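Local atomic coordinates of ATP-dependent DNA helicase RecQ (Porphyromonas gingivalis, PDB entry 3IUO), a protein that probably couples ATP hydrolysis to 3'-5' translocation and unwinding of duplex DNA, the chain here being only a helical C-terminal part of the enzyme. Residues 63-69 and 111-115; 76-81 and 103-109; 80-84 and 96-100. All blocks are in the same frame, centred on the assembly; numbering follows the deposited sequence.

Contact 1 of 3, residues 63-69 and 111-115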
loop_
_atom_site.group_PDB
_atom_site.type_symbol
_atom_site.label_atom_id
_atom_site.label_comp_id
_atom_site.label_asym_id
_atom_site.label_seq_id
_atom_site.Cartn_x
_atom_site.Cartn_y
_atom_site.Cartn_z
ATOM N N ILE B 63 -13.251 -3.482 10.895
ATOM C CA ILE B 63 -13.468 -2.702 12.115
ATOM C C ILE B 63 -13.974 -1.314 11.776
ATOM O O ILE B 63 -13.634 -0.744 10.700
ATOM C CB ILE B 63 -12.193 -2.581 12.938
ATOM C CG1 ILE B 63 -11.082 -1.946 12.100
ATOM C CG2 ILE B 63 -11.753 -3.962 13.460
ATOM C CD1 ILE B 63 -9.914 -1.471 12.959
ATOM N N ASN B 64 -14.731 -0.746 12.710
ATOM C CA ASN B 64 -15.162 0.602 12.543
ATOM C C ASN B 64 -14.683 1.490 13.664
ATOM O O ASN B 64 -15.076 1.316 14.806
ATOM C CB ASN B 64 -16.680 0.694 12.390
ATOM C CG ASN B 64 -17.071 2.036 11.808
ATOM O OD1 ASN B 64 -16.929 3.058 12.459
ATOM N ND2 ASN B 64 -17.466 2.044 10.534
ATOM N N ILE B 65 -13.828 2.455 13.320
ATOM C CA ILE B 65 -13.309 3.403 14.321
ATOM C C ILE B 65 -13.831 4.844 14.150
ATOM O O ILE B 65 -13.198 5.793 14.621
ATOM C CB ILE B 65 -11.742 3.378 14.376
ATOM C CG1 ILE B 65 -11.130 3.736 13.024
ATOM C CG2 ILE B 65 -11.255 1.981 14.805
ATOM C CD1 ILE B 65 -9.669 4.212 13.114
ATOM N N ASP B 66 -14.943 5.003 13.434
ATOM C CA ASP B 66 -15.539 6.337 13.220
ATOM C C ASP B 66 -15.837 7.040 14.528
ATOM O O ASP B 66 -15.624 8.251 14.628
ATOM C CB ASP B 66 -16.849 6.267 12.428
ATOM C CG ASP B 66 -16.657 5.834 10.993
ATOM O OD1 ASP B 66 -15.498 5.762 10.525
ATOM O OD2 ASP B 66 -17.687 5.559 10.330
ATOM N N TYR B 67 -16.310 6.294 15.531
ATOM C CA TYR B 67 -16.660 6.873 16.827
ATOM C C TYR B 67 -15.469 7.612 17.443
ATOM O O TYR B 67 -15.629 8.649 18.068
ATOM C CB TYR B 67 -17.142 5.776 17.772
ATOM C CG TYR B 67 -16.076 4.800 18.211
ATOM C CD1 TYR B 67 -15.372 4.988 19.396
ATOM C CD2 TYR B 67 -15.773 3.673 17.437
ATOM C CE1 TYR B 67 -14.393 4.092 19.801
ATOM C CE2 TYR B 67 -14.790 2.766 17.830
ATOM C CZ TYR B 67 -14.099 2.990 19.003
ATOM O OH TYR B 67 -13.145 2.085 19.398
ATOM N N PHE B 68 -14.271 7.069 17.254
ATOM C CA PHE B 68 -13.068 7.669 17.806
ATOM C C PHE B 68 -12.542 8.807 16.926
ATOM O O PHE B 68 -12.243 9.894 17.424
ATOM C CB PHE B 68 -12.008 6.590 18.063
ATOM C CG PHE B 68 -10.685 7.131 18.545
ATOM C CD1 PHE B 68 -10.508 7.488 19.872
ATOM C CD2 PHE B 68 -9.612 7.262 17.663
ATOM C CE1 PHE B 68 -9.281 7.979 20.325
ATOM C CE2 PHE B 68 -8.401 7.742 18.093
ATOM C CZ PHE B 68 -8.227 8.109 19.437
ATOM N N ILE B 69 -12.439 8.561 15.627
ATOM C CA ILE B 69 -11.978 9.589 14.682
ATOM C C ILE B 69 -12.854 10.837 14.777
ATOM O O ILE B 69 -12.334 11.955 14.881
ATOM C CB ILE B 69 -11.956 9.070 13.240
ATOM C CG1 ILE B 69 -10.847 8.016 13.101
ATOM C CG2 ILE B 69 -11.819 10.236 12.234
ATOM C CD1 ILE B 69 -10.771 7.442 11.739
ATOM N N LEU B 111 -4.703 6.772 11.129
ATOM C CA LEU B 111 -6.088 6.547 11.535
ATOM C C LEU B 111 -7.037 6.523 10.343
ATOM O O LEU B 111 -7.910 5.649 10.249
ATOM C CB LEU B 111 -6.535 7.619 12.541
ATOM C CG LEU B 111 -6.001 7.383 13.963
ATOM C CD1 LEU B 111 -6.265 8.620 14.862
ATOM C CD2 LEU B 111 -6.627 6.137 14.645
ATOM N N VAL B 112 -6.915 7.502 9.456
ATOM C CA VAL B 112 -7.854 7.581 8.354
ATOM C C VAL B 112 -7.586 6.430 7.393
ATOM O O VAL B 112 -8.539 5.920 6.807
ATOM C CB VAL B 112 -7.815 8.939 7.633
ATOM C CG1 VAL B 112 -8.819 8.993 6.472
ATOM C CG2 VAL B 112 -8.147 10.019 8.635
ATOM N N ARG B 113 -6.316 6.048 7.247
ATOM C CA ARG B 113 -5.943 4.933 6.369
ATOM C C ARG B 113 -6.583 3.624 6.893
ATOM O O ARG B 113 -7.068 2.825 6.099
ATOM C CB ARG B 113 -4.422 4.835 6.317
ATOM C CG ARG B 113 -3.884 3.694 5.448
ATOM C CD ARG B 113 -2.384 3.741 5.333
ATOM N NE ARG B 113 -1.881 2.581 4.570
ATOM C CZ ARG B 113 -1.543 1.431 5.129
ATOM N NH1 ARG B 113 -1.667 1.268 6.445
ATOM N NH2 ARG B 113 -1.119 0.436 4.365
ATOM N N ILE B 114 -6.587 3.423 8.206
ATOM C CA ILE B 114 -7.306 2.254 8.807
ATOM C C ILE B 114 -8.765 2.260 8.410
ATOM O O ILE B 114 -9.306 1.244 7.951
ATOM C CB ILE B 114 -7.130 2.213 10.343
ATOM C CG1 ILE B 114 -5.680 1.808 10.671
ATOM C CG2 ILE B 114 -8.163 1.309 11.028
ATOM C CD1 ILE B 114 -5.241 2.272 12.051
ATOM N N LYS B 115 -9.418 3.414 8.578
ATOM C CA LYS B 115 -10.832 3.565 8.232
ATOM C C LYS B 115 -11.049 3.209 6.742
ATOM O O LYS B 115 -11.943 2.428 6.379
ATOM C CB LYS B 115 -11.236 5.007 8.504
ATOM C CG LYS B 115 -12.625 5.356 7.972
ATOM C CD LYS B 115 -12.932 6.792 8.300
ATOM C CE LYS B 115 -14.087 7.333 7.460
ATOM N NZ LYS B 115 -15.390 6.670 7.816
#
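Ile65 and Ile114 form the apolar centre of this contact, where the CD1 methyl of Ile65 lies 3.9 Å from Ile114 CG2 and the two side chains cross at about a right angle. Ile65 CG1 sits between its own backbone N and carbonyl carbon (chi1 59°), and the extended chain beyond it carries CD1 on to Leu111 CD2. Ile63 CD1 reaches the same Ile114 CG2 at 3.8 Å, making that methyl a shared landing point. One turn earlier in helix 106-121, Leu111 CD1 meets the edge of the Phe68 ring near its plane, 4.0 Å from CE2, while Ile69 CD1 rests on Leu111 O and 4.1 Å from Lys115 CB. At the polar edge, Lys115 runs past Ile69 and bends only at its last torsion (68°), which brings NZ to Asp66 OD1 in a 2.9 Å salt bridge; NZ meets OD1 from above the carboxylate plane, 36° out of it. A second carboxylate, that of Glu119, also pairs with NZ. Just before helix 66-72, Asn64 OD1 accepts a hydrogen bond from Asp66 N. The start of a helix in the RecQ-1-like helix-turn-helix family region, marked by this Asx turn, is thus packed against the C-terminal helix 106-121.

Contact 2 of 3, residues 76-81 and 103-109; sequences DHLEDI and DYSEEEI
Tyr104 meets His77 with its edge and Ile81 with a face. The edge points at the face of His77 in a T-shaped pair, with ring centroids 4.8 Å apart and planes at 75°; Tyr104 CE1 comes within 3.5 Å of His77 CG. Over one face of the tyrosine lies Ile81, whose CG1 stands 4.0 Å from the ring centroid in a CH-pi contact, while Asp103 CB covers the opposite face from within the same segment. The imidazole has a polar edge as well. ND1 donates to Glu108 OE2 at 2.7 Å, nearly straight at 165°, with the acceptor lying close to the ring plane and met on the syn side of the carboxylate. That bond, with the tyrosine edge over one face, limits the ring's rotation. Glu108 has CG anti to its carbonyl carbon (chi1 -77°), and the extended chain beyond carries the carboxylate to the histidine.

Glu108 is held through its other carboxylate oxygen as well, because it belongs to a capping box at the start of helix 106-121. Its OE1 accepts from Ser105 N through the anti lone pair, at 3.0 Å, and its backbone N donates to Ser105 OG at 3.1 Å. One carboxylate therefore serves two tasks, closing the first turn of its own helix with one oxygen and gripping a histidine of helix 75-87 with the other. At the far end of the tyrosine, OH donates a weak hydrogen bond to Asp80 OD2. Toward the interior, Ile81 CD1 reaches Ile109 CG1 at 4.3 Å, and Ile109 in turn packs on Leu93, Ala96 and Leu100 of helix 93-100.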
loop_
_atom_site.group_PDB
_atom_site.type_symbol
_atom_site.label_atom_id
_atom_site.label_comp_id
_atom_site.label_asym_id
_atom_site.label_seq_id
_atom_site.Cartn_x
_atom_site.Cartn_y
_atom_site.Cartn_z
ATOM N N ASP B 76 -12.351 18.648 8.776
ATOM C CA ASP B 76 -11.718 18.923 7.465
ATOM C C ASP B 76 -10.456 18.082 7.213
ATOM O O ASP B 76 -10.151 17.734 6.069
ATOM C CB ASP B 76 -11.387 20.418 7.314
ATOM C CG ASP B 76 -12.629 21.308 7.313
ATOM O OD1 ASP B 76 -13.534 21.097 6.472
ATOM O OD2 ASP B 76 -12.692 22.249 8.143
ATOM N N HIS B 77 -9.712 17.797 8.283
ATOM C CA HIS B 77 -8.564 16.893 8.217
ATOM C C HIS B 77 -9.026 15.501 7.796
ATOM O O HIS B 77 -8.470 14.915 6.866
ATOM C CB HIS B 77 -7.837 16.857 9.562
ATOM C CG HIS B 77 -7.062 18.108 9.870
ATOM N ND1 HIS B 77 -5.935 18.104 10.660
ATOM C CD2 HIS B 77 -7.231 19.392 9.466
ATOM C CE1 HIS B 77 -5.454 19.333 10.754
ATOM N NE2 HIS B 77 -6.227 20.137 10.043
ATOM N N LEU B 78 -10.056 14.983 8.461
ATOM C CA LEU B 78 -10.628 13.669 8.086
ATOM C C LEU B 78 -11.060 13.624 6.603
ATOM O O LEU B 78 -10.683 12.696 5.889
ATOM C CB LEU B 78 -11.805 13.285 9.008
ATOM C CG LEU B 78 -12.764 12.140 8.649
ATOM C CD1 LEU B 78 -12.010 10.833 8.553
ATOM C CD2 LEU B 78 -13.902 12.034 9.680
ATOM N N GLU B 79 -11.831 14.623 6.157
ATOM C CA GLU B 79 -12.308 14.682 4.776
ATOM C C GLU B 79 -11.161 14.745 3.770
ATOM O O GLU B 79 -11.157 14.010 2.782
ATOM C CB GLU B 79 -13.296 15.847 4.583
ATOM C CG GLU B 79 -14.047 15.821 3.245
ATOM C CD GLU B 79 -15.063 16.958 3.100
ATOM O OE1 GLU B 79 -14.666 18.139 2.977
ATOM O OE2 GLU B 79 -16.279 16.677 3.097
ATOM N N ASP B 80 -10.179 15.606 4.015
ATOM C CA ASP B 80 -9.071 15.761 3.076
ATOM C C ASP B 80 -8.199 14.504 2.965
ATOM O O ASP B 80 -7.843 14.097 1.868
ATOM C CB ASP B 80 -8.239 16.993 3.424
ATOM C CG ASP B 80 -9.017 18.287 3.216
ATOM O OD1 ASP B 80 -9.954 18.303 2.385
ATOM O OD2 ASP B 80 -8.704 19.295 3.879
ATOM N N ILE B 81 -7.894 13.878 4.098
ATOM C CA ILE B 81 -7.102 12.655 4.074
ATOM C C ILE B 81 -7.910 11.517 3.434
ATOM O O ILE B 81 -7.371 10.741 2.653
ATOM C CB ILE B 81 -6.612 12.256 5.494
ATOM C CG1 ILE B 81 -5.706 13.349 6.087
ATOM C CG2 ILE B 81 -5.824 10.951 5.447
ATOM C CD1 ILE B 81 -5.606 13.246 7.602
ATOM N N ASP B 103 0.909 18.832 6.135
ATOM C CA ASP B 103 -0.373 19.335 6.654
ATOM C C ASP B 103 -0.949 18.453 7.768
ATOM O O ASP B 103 -1.615 18.949 8.692
ATOM C CB ASP B 103 -1.395 19.457 5.517
ATOM C CG ASP B 103 -0.978 20.472 4.463
ATOM O OD1 ASP B 103 -0.807 21.659 4.796
ATOM O OD2 ASP B 103 -0.823 20.073 3.293
ATOM N N TYR B 104 -0.664 17.152 7.687
ATOM C CA TYR B 104 -1.245 16.171 8.607
ATOM C C TYR B 104 -0.183 15.305 9.250
ATOM O O TYR B 104 0.833 14.983 8.635
ATOM C CB TYR B 104 -2.266 15.312 7.865
ATOM C CG TYR B 104 -3.243 16.160 7.108
ATOM C CD1 TYR B 104 -4.145 16.985 7.783
ATOM C CD2 TYR B 104 -3.234 16.193 5.724
ATOM C CE1 TYR B 104 -5.043 17.800 7.077
ATOM C CE2 TYR B 104 -4.123 16.999 5.015
ATOM C CZ TYR B 104 -5.018 17.797 5.696
ATOM O OH TYR B 104 -5.893 18.602 4.999
ATOM N N SER B 105 -0.414 14.953 10.506
ATOM C CA SER B 105 0.516 14.112 11.237
ATOM C C SER B 105 0.446 12.662 10.765
ATOM O O SER B 105 -0.549 12.217 10.171
ATOM C CB SER B 105 0.238 14.182 12.739
ATOM O OG SER B 105 -0.974 13.509 13.082
ATOM N N GLU B 106 1.502 11.923 11.065
ATOM C CA GLU B 106 1.527 10.489 10.785
ATOM C C GLU B 106 0.352 9.784 11.473
ATOM O O GLU B 106 -0.302 8.936 10.862
ATOM C CB GLU B 106 2.839 9.884 11.254
ATOM C CG GLU B 106 3.024 8.426 10.812
ATOM C CD GLU B 106 4.409 7.881 11.139
ATOM O OE1 GLU B 106 4.532 6.663 11.393
ATOM O OE2 GLU B 106 5.376 8.668 11.141
ATOM N N GLU B 107 0.073 10.134 12.725
ATOM C CA GLU B 107 -1.064 9.524 13.421
ATOM C C GLU B 107 -2.422 9.808 12.780
ATOM O O GLU B 107 -3.276 8.897 12.690
ATOM C CB GLU B 107 -1.065 9.870 14.903
ATOM C CG GLU B 107 0.054 9.157 15.622
ATOM C CD GLU B 107 0.143 9.501 17.080
ATOM O OE1 GLU B 107 -0.813 10.098 17.614
ATOM O OE2 GLU B 107 1.175 9.143 17.697
ATOM N N GLU B 108 -2.635 11.042 12.337
ATOM C CA GLU B 108 -3.902 11.354 11.661
ATOM C C GLU B 108 -4.056 10.521 10.399
ATOM O O GLU B 108 -5.124 9.954 10.154
ATOM C CB GLU B 108 -3.964 12.821 11.284
ATOM C CG GLU B 108 -4.267 13.742 12.426
ATOM C CD GLU B 108 -4.201 15.196 11.984
ATOM O OE1 GLU B 108 -3.108 15.660 11.553
ATOM O OE2 GLU B 108 -5.244 15.877 12.058
ATOM N N ILE B 109 -2.971 10.436 9.631
ATOM C CA ILE B 109 -2.963 9.745 8.351
ATOM C C ILE B 109 -3.147 8.250 8.575
ATOM O O ILE B 109 -3.946 7.619 7.860
ATOM C CB ILE B 109 -1.677 10.032 7.547
ATOM C CG1 ILE B 109 -1.655 11.498 7.100
ATOM C CG2 ILE B 109 -1.610 9.103 6.333
ATOM C CD1 ILE B 109 -0.303 11.944 6.563
#

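Contact 3 of 3, residues 80-84 and 96-100; sequences DIFEY and AMQEL
Glu99, whose CB lies 3.6 Å from Tyr84 CE1, is tied to its neighbour on the helix: Gln98 NE2 donates to Glu99 OE2 at 3.0 Å and 160°, from the anti side of the carboxylate and close to the amide's own plane. A bend at the second torsion (-55°) turns the Glu99 carboxylate from helix 75-87 while CB and CG remain beside the tyrosine. Tyr84 is the bridge. With CG anti to the backbone N, its ring spans the distance between two helix segments whose axes come no closer than 11.5 Å, at 128° between their directions. Leu100 covers one face of that ring; its CD1 makes a CH-pi contact 4.0 Å from the centroid, and CD2 touches Tyr84 CB. Farther along the ring, CE2 meets Ala96 CB at 3.6 Å, and OH ends against the backbone, 3.3 Å from Ala96 CA. Closer to the body of the domain, Ile81 CG2 adds a looser touch on Leu100 CD1. The small side chain of Ala96, the methylenes of Glu99 and the branched side chain of Leu100 together accept the long, flat tyrosine. The polar bond here stays within segment 96-100, and the two helices are joined by apolar and CH-pi packing, which constrains position through shape more than through directional bonding.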
loop_
_atom_site.group_PDB
_atom_site.type_symbol
_atom_site.label_atom_id
_atom_site.label_comp_id
_atom_site.label_asym_id
_atom_site.label_seq_id
_atom_site.Cartn_x
_atom_site.Cartn_y
_atom_site.Cartn_z
ATOM N N ASP B 80 -10.179 15.606 4.015
ATOM C CA ASP B 80 -9.071 15.761 3.076
ATOM C C ASP B 80 -8.199 14.504 2.965
ATOM O O ASP B 80 -7.843 14.097 1.868
ATOM C CB ASP B 80 -8.239 16.993 3.424
ATOM C CG ASP B 80 -9.017 18.287 3.216
ATOM O OD1 ASP B 80 -9.954 18.303 2.385
ATOM O OD2 ASP B 80 -8.704 19.295 3.879
ATOM N N ILE B 81 -7.894 13.878 4.098
ATOM C CA ILE B 81 -7.102 12.655 4.074
ATOM C C ILE B 81 -7.910 11.517 3.434
ATOM O O ILE B 81 -7.371 10.741 2.653
ATOM C CB ILE B 81 -6.612 12.256 5.494
ATOM C CG1 ILE B 81 -5.706 13.349 6.087
ATOM C CG2 ILE B 81 -5.824 10.951 5.447
ATOM C CD1 ILE B 81 -5.606 13.246 7.602
ATOM N N PHE B 82 -9.209 11.440 3.743
ATOM C CA PHE B 82 -10.064 10.361 3.208
ATOM C C PHE B 82 -10.102 10.518 1.689
ATOM O O PHE B 82 -9.994 9.532 0.935
ATOM C CB PHE B 82 -11.453 10.438 3.873
ATOM C CG PHE B 82 -12.275 9.147 3.869
ATOM C CD1 PHE B 82 -11.714 7.898 3.911
ATOM C CD2 PHE B 82 -13.669 9.232 3.946
ATOM C CE1 PHE B 82 -12.535 6.716 3.919
ATOM C CE2 PHE B 82 -14.477 8.083 3.983
ATOM C CZ PHE B 82 -13.891 6.818 3.959
ATOM N N GLU B 83 -10.275 11.763 1.233
ATOM C CA GLU B 83 -10.277 12.038 -0.200
ATOM C C GLU B 83 -8.967 11.663 -0.863
ATOM O O GLU B 83 -8.961 11.081 -1.970
ATOM C CB GLU B 83 -10.593 13.498 -0.495
ATOM C CG GLU B 83 -11.138 13.655 -1.884
ATOM C CD GLU B 83 -12.600 13.142 -2.039
ATOM O OE1 GLU B 83 -13.265 12.751 -1.037
ATOM O OE2 GLU B 83 -13.099 13.149 -3.187
ATOM N N TYR B 84 -7.856 11.957 -0.183
ATOM C CA TYR B 84 -6.559 11.500 -0.667
ATOM C C TYR B 84 -6.563 9.980 -0.913
ATOM O O TYR B 84 -6.170 9.514 -1.996
ATOM C CB TYR B 84 -5.417 11.891 0.297
ATOM C CG TYR B 84 -4.175 11.130 -0.035
ATOM C CD1 TYR B 84 -3.315 11.577 -1.040
ATOM C CD2 TYR B 84 -3.914 9.896 0.580
ATOM C CE1 TYR B 84 -2.192 10.816 -1.422
ATOM C CE2 TYR B 84 -2.816 9.129 0.220
ATOM C CZ TYR B 84 -1.948 9.593 -0.764
ATOM O OH TYR B 84 -0.860 8.850 -1.116
ATOM N N ALA B 96 1.549 8.394 1.197
ATOM C CA ALA B 96 0.617 9.331 1.840
ATOM C C ALA B 96 1.374 10.466 2.543
ATOM O O ALA B 96 1.010 11.630 2.408
ATOM C CB ALA B 96 -0.318 8.602 2.827
HETATM N N MSE B 97 2.424 10.107 3.273
HETATM C CA MSE B 97 3.291 11.084 3.978
HETATM C C MSE B 97 3.971 12.073 3.018
HETATM O O MSE B 97 4.129 13.255 3.350
HETATM C CB MSE B 97 4.355 10.357 4.817
HETATM C CG MSE B 97 3.873 9.661 6.072
HETATM SE SE MSE B 97 3.286 10.939 7.386
HETATM C CE MSE B 97 4.989 11.815 7.842
ATOM N N GLN B 98 4.397 11.578 1.853
ATOM C CA GLN B 98 5.033 12.414 0.831
ATOM C C GLN B 98 4.018 13.427 0.330
ATOM O O GLN B 98 4.333 14.606 0.130
ATOM C CB GLN B 98 5.511 11.523 -0.312
ATOM C CG GLN B 98 6.336 12.191 -1.391
ATOM C CD GLN B 98 6.659 11.215 -2.493
ATOM O OE1 GLN B 98 7.743 10.631 -2.517
ATOM N NE2 GLN B 98 5.705 11.005 -3.403
ATOM N N GLU B 99 2.783 12.964 0.160
ATOM C CA GLU B 99 1.737 13.814 -0.396
ATOM C C GLU B 99 1.059 14.706 0.654
ATOM O O GLU B 99 0.670 15.842 0.339
ATOM C CB GLU B 99 0.707 12.979 -1.171
ATOM C CG GLU B 99 1.274 12.128 -2.354
ATOM C CD GLU B 99 2.077 12.940 -3.383
ATOM O OE1 GLU B 99 1.689 14.084 -3.678
ATOM O OE2 GLU B 99 3.088 12.421 -3.914
ATOM N N LEU B 100 0.971 14.222 1.899
ATOM C CA LEU B 100 0.180 14.881 2.963
ATOM C C LEU B 100 0.946 15.351 4.221
ATOM O O LEU B 100 0.357 16.012 5.073
ATOM C CB LEU B 100 -0.947 13.971 3.441
ATOM C CG LEU B 100 -1.960 13.405 2.445
ATOM C CD1 LEU B 100 -2.708 12.239 3.086
ATOM C CD2 LEU B 100 -2.938 14.464 1.965
#

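How the contacts relate
Contacts 1 and 2 share helix 106-121, and contacts 2 and 3 share helix 75-87. Contact 1 sets helix 106-121 against helix 66-72, contact 2 joins it to helix 75-87, and contact 3 sets helix 93-100 against helix 75-87. Contacts 2 and 3 lie closest, with centres about 7 Å apart and Asp80 and Ile81 in common; Ile109 CD1, 3.8 Å from Leu100 CB, brings helix 106-121 onto helix 93-100 too. Contacts 1 and 2 are about 12 Å apart by centres, continuous through Val112 CB, 3.6 Å from Ile81 CG2. Contacts 2 and 3 are both nested within the chain loop that contact 1 closes. All three are packing within the C-terminal part, and none involves a ligand or metal. Near contact 1, Arg113 packs on Thr90 of the second subunit.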